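Local coordinates for putative lipoprotein (PDB 3QNK) that probably binds glycans at the cell surface as a SusD-like lipoprotein of the Bacteroides outer membrane, its own ligand being unknown, at residues S29-D34 with W386-Y391; Y119-K124 with R453-R458. All coordinates share one frame; numbering follows the deposited sequence.

Contact 1 of 2, residues S29-D34 with W386-Y391. With PO4 (phosphate ion), chain F.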
# COMPACT_ATOMS: atom_id res chain seq x y z
N SER B 29 -7.85 -3.87 -13.93
CA SER B 29 -7.79 -4.47 -12.60
C SER B 29 -7.34 -3.43 -11.55
O SER B 29 -7.59 -3.61 -10.35
CB SER B 29 -6.90 -5.71 -12.59
OG SER B 29 -5.65 -5.51 -11.94
N GLU B 30 -6.72 -2.33 -12.00
CA GLU B 30 -6.28 -1.24 -11.14
C GLU B 30 -7.45 -0.36 -10.70
O GLU B 30 -7.25 0.51 -9.86
CB GLU B 30 -5.18 -0.40 -11.80
CG GLU B 30 -3.81 -1.05 -11.81
CD GLU B 30 -3.17 -1.41 -10.49
OE1 GLU B 30 -3.53 -0.83 -9.44
OE2 GLU B 30 -2.26 -2.28 -10.51
N ILE B 31 -8.66 -0.58 -11.24
CA ILE B 31 -9.83 0.19 -10.81
C ILE B 31 -10.15 -0.28 -9.38
O ILE B 31 -10.35 -1.48 -9.15
CB ILE B 31 -11.05 0.05 -11.76
CG1 ILE B 31 -10.76 0.61 -13.15
CG2 ILE B 31 -12.30 0.72 -11.14
CD1 ILE B 31 -11.74 0.10 -14.21
N SER B 32 -10.14 0.66 -8.43
CA SER B 32 -10.40 0.33 -7.02
C SER B 32 -11.79 0.73 -6.59
O SER B 32 -12.30 1.79 -7.00
CB SER B 32 -9.38 1.02 -6.12
OG SER B 32 -8.06 0.64 -6.45
N VAL B 33 -12.41 -0.10 -5.75
CA VAL B 33 -13.72 0.15 -5.14
C VAL B 33 -13.56 0.13 -3.62
O VAL B 33 -13.03 -0.85 -3.07
CB VAL B 33 -14.82 -0.84 -5.59
CG1 VAL B 33 -16.20 -0.37 -5.14
CG2 VAL B 33 -14.78 -1.06 -7.11
N ASP B 34 -13.98 1.20 -2.97
CA ASP B 34 -13.95 1.29 -1.51
C ASP B 34 -15.17 0.55 -0.97
O ASP B 34 -16.28 1.11 -0.97
CB ASP B 34 -13.94 2.75 -1.04
CG ASP B 34 -13.90 2.95 0.48
OD1 ASP B 34 -13.72 1.94 1.22
OD2 ASP B 34 -14.02 4.14 0.93
N TRP B 386 -20.74 -2.81 -8.98
CA TRP B 386 -20.46 -1.40 -8.72
C TRP B 386 -20.59 -0.61 -10.01
O TRP B 386 -19.75 -0.74 -10.90
CB TRP B 386 -19.06 -1.23 -8.09
CG TRP B 386 -18.82 0.15 -7.56
CD1 TRP B 386 -17.87 1.04 -7.99
CD2 TRP B 386 -19.58 0.82 -6.54
NE1 TRP B 386 -17.99 2.22 -7.28
CE2 TRP B 386 -19.04 2.12 -6.40
CE3 TRP B 386 -20.71 0.47 -5.78
CZ2 TRP B 386 -19.56 3.05 -5.49
CZ3 TRP B 386 -21.24 1.41 -4.90
CH2 TRP B 386 -20.65 2.67 -4.74
N ILE B 387 -21.66 0.18 -10.13
CA ILE B 387 -21.94 0.96 -11.33
C ILE B 387 -21.35 2.36 -11.17
O ILE B 387 -21.93 3.24 -10.50
CB ILE B 387 -23.43 0.98 -11.69
CG1 ILE B 387 -23.97 -0.47 -11.74
CG2 ILE B 387 -23.63 1.72 -13.01
CD1 ILE B 387 -25.48 -0.61 -11.70
N ILE B 388 -20.19 2.56 -11.80
CA ILE B 388 -19.46 3.82 -11.75
C ILE B 388 -20.23 4.86 -12.59
O ILE B 388 -20.40 5.97 -12.14
CB ILE B 388 -17.96 3.62 -12.19
CG1 ILE B 388 -17.25 2.64 -11.21
CG2 ILE B 388 -17.22 4.95 -12.22
CD1 ILE B 388 -16.00 1.94 -11.72
N LEU B 389 -20.76 4.48 -13.74
CA LEU B 389 -21.52 5.40 -14.57
C LEU B 389 -22.86 4.78 -15.04
O LEU B 389 -22.87 3.72 -15.68
CB LEU B 389 -20.69 5.87 -15.79
CG LEU B 389 -19.34 6.58 -15.55
CD1 LEU B 389 -18.51 6.60 -16.85
CD2 LEU B 389 -19.55 7.99 -15.06
N ARG B 390 -23.98 5.45 -14.66
CA ARG B 390 -25.38 5.13 -15.00
C ARG B 390 -25.97 6.20 -15.92
O ARG B 390 -25.65 7.38 -15.77
CB ARG B 390 -26.22 5.13 -13.72
CG ARG B 390 -26.31 3.85 -12.92
CD ARG B 390 -26.85 4.23 -11.53
NE ARG B 390 -28.24 4.65 -11.64
CZ ARG B 390 -28.91 5.34 -10.74
NH1 ARG B 390 -28.34 5.70 -9.60
NH2 ARG B 390 -30.18 5.65 -10.95
N TYR B 391 -26.93 5.81 -16.77
CA TYR B 391 -27.61 6.75 -17.67
C TYR B 391 -28.34 7.90 -16.90
O TYR B 391 -28.37 9.02 -17.40
CB TYR B 391 -28.61 6.00 -18.58
CG TYR B 391 -29.11 6.78 -19.78
CD1 TYR B 391 -28.28 7.66 -20.47
CD2 TYR B 391 -30.40 6.58 -20.27
CE1 TYR B 391 -28.73 8.36 -21.59
CE2 TYR B 391 -30.86 7.25 -21.40
CZ TYR B 391 -30.02 8.14 -22.06
OH TYR B 391 -30.46 8.78 -23.19
P PO4 F . -11.90 4.86 -4.25
O1 PO4 F . -12.11 6.20 -3.37
O2 PO4 F . -10.42 4.20 -4.01
O3 PO4 F . -13.20 3.89 -4.12
O4 PO4 F . -11.93 5.25 -5.78
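V33 lays its CG1 methyl over one face of the W386 indole, 3.6 Å from the centroid of the five-membered ring and 11° off its normal, a CH-pi contact. The methyl touches CD1 and CG of the ring about equally, while CG2 of V33 comes nearest to CD1 of W386, at 3.8 Å. Because CG1 stands opposite the backbone N (chi1 -169°) and the V33 side chain leaves the backbone on the side of the tryptophan, this branch meets the ring first. The second touch is purely aliphatic: CG2 of I31 meets CD1 of I388 at 3.9 Å, branch against chain end. S32, between the two, points the other way, and its OG is hydrogen-bonded to K83. On that polar side the amide N of D34 makes a weak hydrogen bond of 3.0 Å to O3 of a phosphate ion, probably taken up from the crystallisation liquor and also held by R125. The carboxylate of D34 reaches forward along its own loop, OD1 to the amide of L36 and OD2 to that of L38. Strand 238-244 also packs on these side chains, F240 on I31 and V242 on both V33 and I388, and W364 meets W386 edge-to-face. I388, where the chain turns a corner, and L389 both face F240, a classic beta bulge, and on this small antiparallel sheet the loop after helix 17-29 packs through I31 and V33.

Contact 2 of 2, residues Y119-K124 with R453-R458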
# COMPACT_ATOMS: atom_id res chain seq x y z
N TYR B 119 -6.57 9.90 -12.74
CA TYR B 119 -6.25 11.27 -12.39
C TYR B 119 -7.46 11.98 -11.79
O TYR B 119 -7.29 12.77 -10.85
CB TYR B 119 -5.73 12.06 -13.58
CG TYR B 119 -4.21 12.08 -13.69
CD1 TYR B 119 -3.44 12.73 -12.73
CD2 TYR B 119 -3.56 11.52 -14.78
CE1 TYR B 119 -2.05 12.76 -12.82
CE2 TYR B 119 -2.17 11.56 -14.89
CZ TYR B 119 -1.42 12.15 -13.90
OH TYR B 119 -0.06 12.18 -14.01
N PHE B 120 -8.68 11.68 -12.28
CA PHE B 120 -9.90 12.29 -11.74
C PHE B 120 -10.09 11.91 -10.29
O PHE B 120 -10.48 12.77 -9.52
CB PHE B 120 -11.14 11.93 -12.56
CG PHE B 120 -12.43 12.62 -12.15
CD1 PHE B 120 -12.46 14.00 -11.91
CD2 PHE B 120 -13.63 11.92 -12.09
CE1 PHE B 120 -13.66 14.63 -11.56
CE2 PHE B 120 -14.83 12.56 -11.76
CZ PHE B 120 -14.83 13.91 -11.49
N GLU B 121 -9.77 10.66 -9.88
CA GLU B 121 -9.86 10.24 -8.47
C GLU B 121 -8.95 11.07 -7.57
O GLU B 121 -9.31 11.35 -6.42
CB GLU B 121 -9.52 8.77 -8.27
CG GLU B 121 -10.75 7.89 -8.16
CD GLU B 121 -11.83 8.30 -7.17
OE1 GLU B 121 -11.49 8.50 -5.99
OE2 GLU B 121 -13.01 8.39 -7.57
N MSE B 122 -7.79 11.48 -8.10
CA MSE B 122 -6.85 12.30 -7.36
C MSE B 122 -7.30 13.75 -7.34
O MSE B 122 -7.36 14.35 -6.27
CB MSE B 122 -5.45 12.18 -7.98
CG MSE B 122 -4.83 10.81 -7.77
SE MSE B 122 -2.96 10.81 -8.22
CE MSE B 122 -3.11 10.48 -10.01
N VAL B 123 -7.63 14.31 -8.52
CA VAL B 123 -8.03 15.71 -8.67
C VAL B 123 -9.28 16.03 -7.85
O VAL B 123 -9.27 17.05 -7.17
CB VAL B 123 -8.18 16.12 -10.16
CG1 VAL B 123 -8.71 17.54 -10.30
CG2 VAL B 123 -6.84 16.00 -10.86
N LYS B 124 -10.31 15.14 -7.85
CA LYS B 124 -11.54 15.39 -7.08
C LYS B 124 -11.25 15.48 -5.54
O LYS B 124 -12.04 16.06 -4.81
CB LYS B 124 -12.66 14.37 -7.40
CG LYS B 124 -12.37 12.92 -7.02
CD LYS B 124 -13.63 12.03 -7.10
CE LYS B 124 -13.94 11.45 -8.46
NZ LYS B 124 -15.41 11.17 -8.61
N ARG B 453 -22.20 12.01 -2.93
CA ARG B 453 -22.61 13.02 -1.96
C ARG B 453 -21.45 13.85 -1.44
O ARG B 453 -21.57 15.07 -1.32
CB ARG B 453 -23.37 12.37 -0.79
CG ARG B 453 -23.97 13.35 0.21
CD ARG B 453 -24.85 14.35 -0.50
NE ARG B 453 -25.43 15.29 0.44
CZ ARG B 453 -26.28 16.24 0.10
NH1 ARG B 453 -26.63 16.39 -1.18
NH2 ARG B 453 -26.80 17.03 1.02
N PHE B 454 -20.35 13.19 -1.11
CA PHE B 454 -19.21 13.86 -0.52
C PHE B 454 -18.67 14.91 -1.52
O PHE B 454 -18.34 16.02 -1.11
CB PHE B 454 -18.17 12.79 -0.14
CG PHE B 454 -16.85 13.34 0.32
CD1 PHE B 454 -15.93 13.86 -0.60
CD2 PHE B 454 -16.54 13.40 1.67
CE1 PHE B 454 -14.74 14.41 -0.17
CE2 PHE B 454 -15.38 14.02 2.10
CZ PHE B 454 -14.49 14.52 1.19
N TYR B 455 -18.59 14.57 -2.81
CA TYR B 455 -18.08 15.45 -3.85
C TYR B 455 -19.14 16.46 -4.29
O TYR B 455 -18.78 17.55 -4.72
CB TYR B 455 -17.56 14.63 -5.03
CG TYR B 455 -16.52 13.61 -4.60
CD1 TYR B 455 -15.22 14.01 -4.26
CD2 TYR B 455 -16.84 12.26 -4.52
CE1 TYR B 455 -14.28 13.08 -3.81
CE2 TYR B 455 -15.90 11.32 -4.10
CZ TYR B 455 -14.62 11.73 -3.74
OH TYR B 455 -13.72 10.78 -3.37
N ASP B 456 -20.42 16.13 -4.10
CA ASP B 456 -21.49 17.09 -4.38
C ASP B 456 -21.46 18.23 -3.33
O ASP B 456 -21.44 19.41 -3.69
CB ASP B 456 -22.83 16.38 -4.41
CG ASP B 456 -23.09 15.55 -5.68
OD1 ASP B 456 -22.37 15.75 -6.70
OD2 ASP B 456 -24.03 14.73 -5.66
N VAL B 457 -21.31 17.88 -2.04
CA VAL B 457 -21.20 18.83 -0.93
C VAL B 457 -19.98 19.75 -1.16
O VAL B 457 -20.06 20.96 -0.93
CB VAL B 457 -21.12 18.05 0.42
CG1 VAL B 457 -20.59 18.92 1.56
CG2 VAL B 457 -22.48 17.46 0.79
N ARG B 458 -18.86 19.17 -1.62
CA ARG B 458 -17.57 19.82 -1.86
C ARG B 458 -17.65 20.80 -3.00
O ARG B 458 -17.18 21.95 -2.87
CB ARG B 458 -16.53 18.72 -2.18
CG ARG B 458 -15.15 19.22 -2.49
CD ARG B 458 -14.16 18.07 -2.36
NE ARG B 458 -13.61 17.94 -1.01
CZ ARG B 458 -12.52 17.25 -0.74
NH1 ARG B 458 -11.87 16.62 -1.72
NH2 ARG B 458 -12.06 17.18 0.50
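K124 runs its aliphatic chain across one face of the Y455 ring, at about a right angle. CD does most of the touching, 3.6 Å from the centroid and 16° off the normal, a CH-pi contact that sets NZ over the same face for a longer cation-pi interaction at 4.7 Å. Toward the rim of the opposite face F454 sets its edge, its CD1 3.6 Å above the Y455 ring plane. K124 bends at chi3 (86°), and its CE passes over the F120 ring. Segments 119-124 and 453-458 of helices 101-126 and 453-460, which probably belong to the alpha-alpha superhelix of this SusD-family protein, cross at 50°, their axes 12.5 Å apart at closest approach. R458 NH1 donates to the carbonyl O of K124 at 3.1 Å, in the guanidinium plane, while NH2 binds the carbonyl of L495. F454 CE1 stands edge-on over the centre of one guanidinium face. The looser side is at E121, partly exposed and near bound phosphate and acetate. Its OE1 stays 4.1 Å from OH of Y455 and pairs with R125, the hydroxyl bonds to Q39, and OE2 makes a long salt bridge, 3.8 Å, to K124 NZ.

Both contacts join the N-terminal part of the chain to its C-terminal part, and their segments alternate along the sequence; their centres lie about 14 Å apart and their nearest atoms about 6 Å, so the contacts do not touch. Contact 2 is the more buried, a helix-to-helix meeting that relies on charged side chains: a lysine over a ring and an arginine on a main-chain carbonyl. Contact 1 is only partly buried and sets a loop against strands through apolar groups alone. Helix 101-126 connects them: it carries the 119-124 segment, and its L114 packs on I31 and its M117 on I388. R125, near its end, serves both neighbourhoods, pairing with E121 and holding the phosphate beside D34.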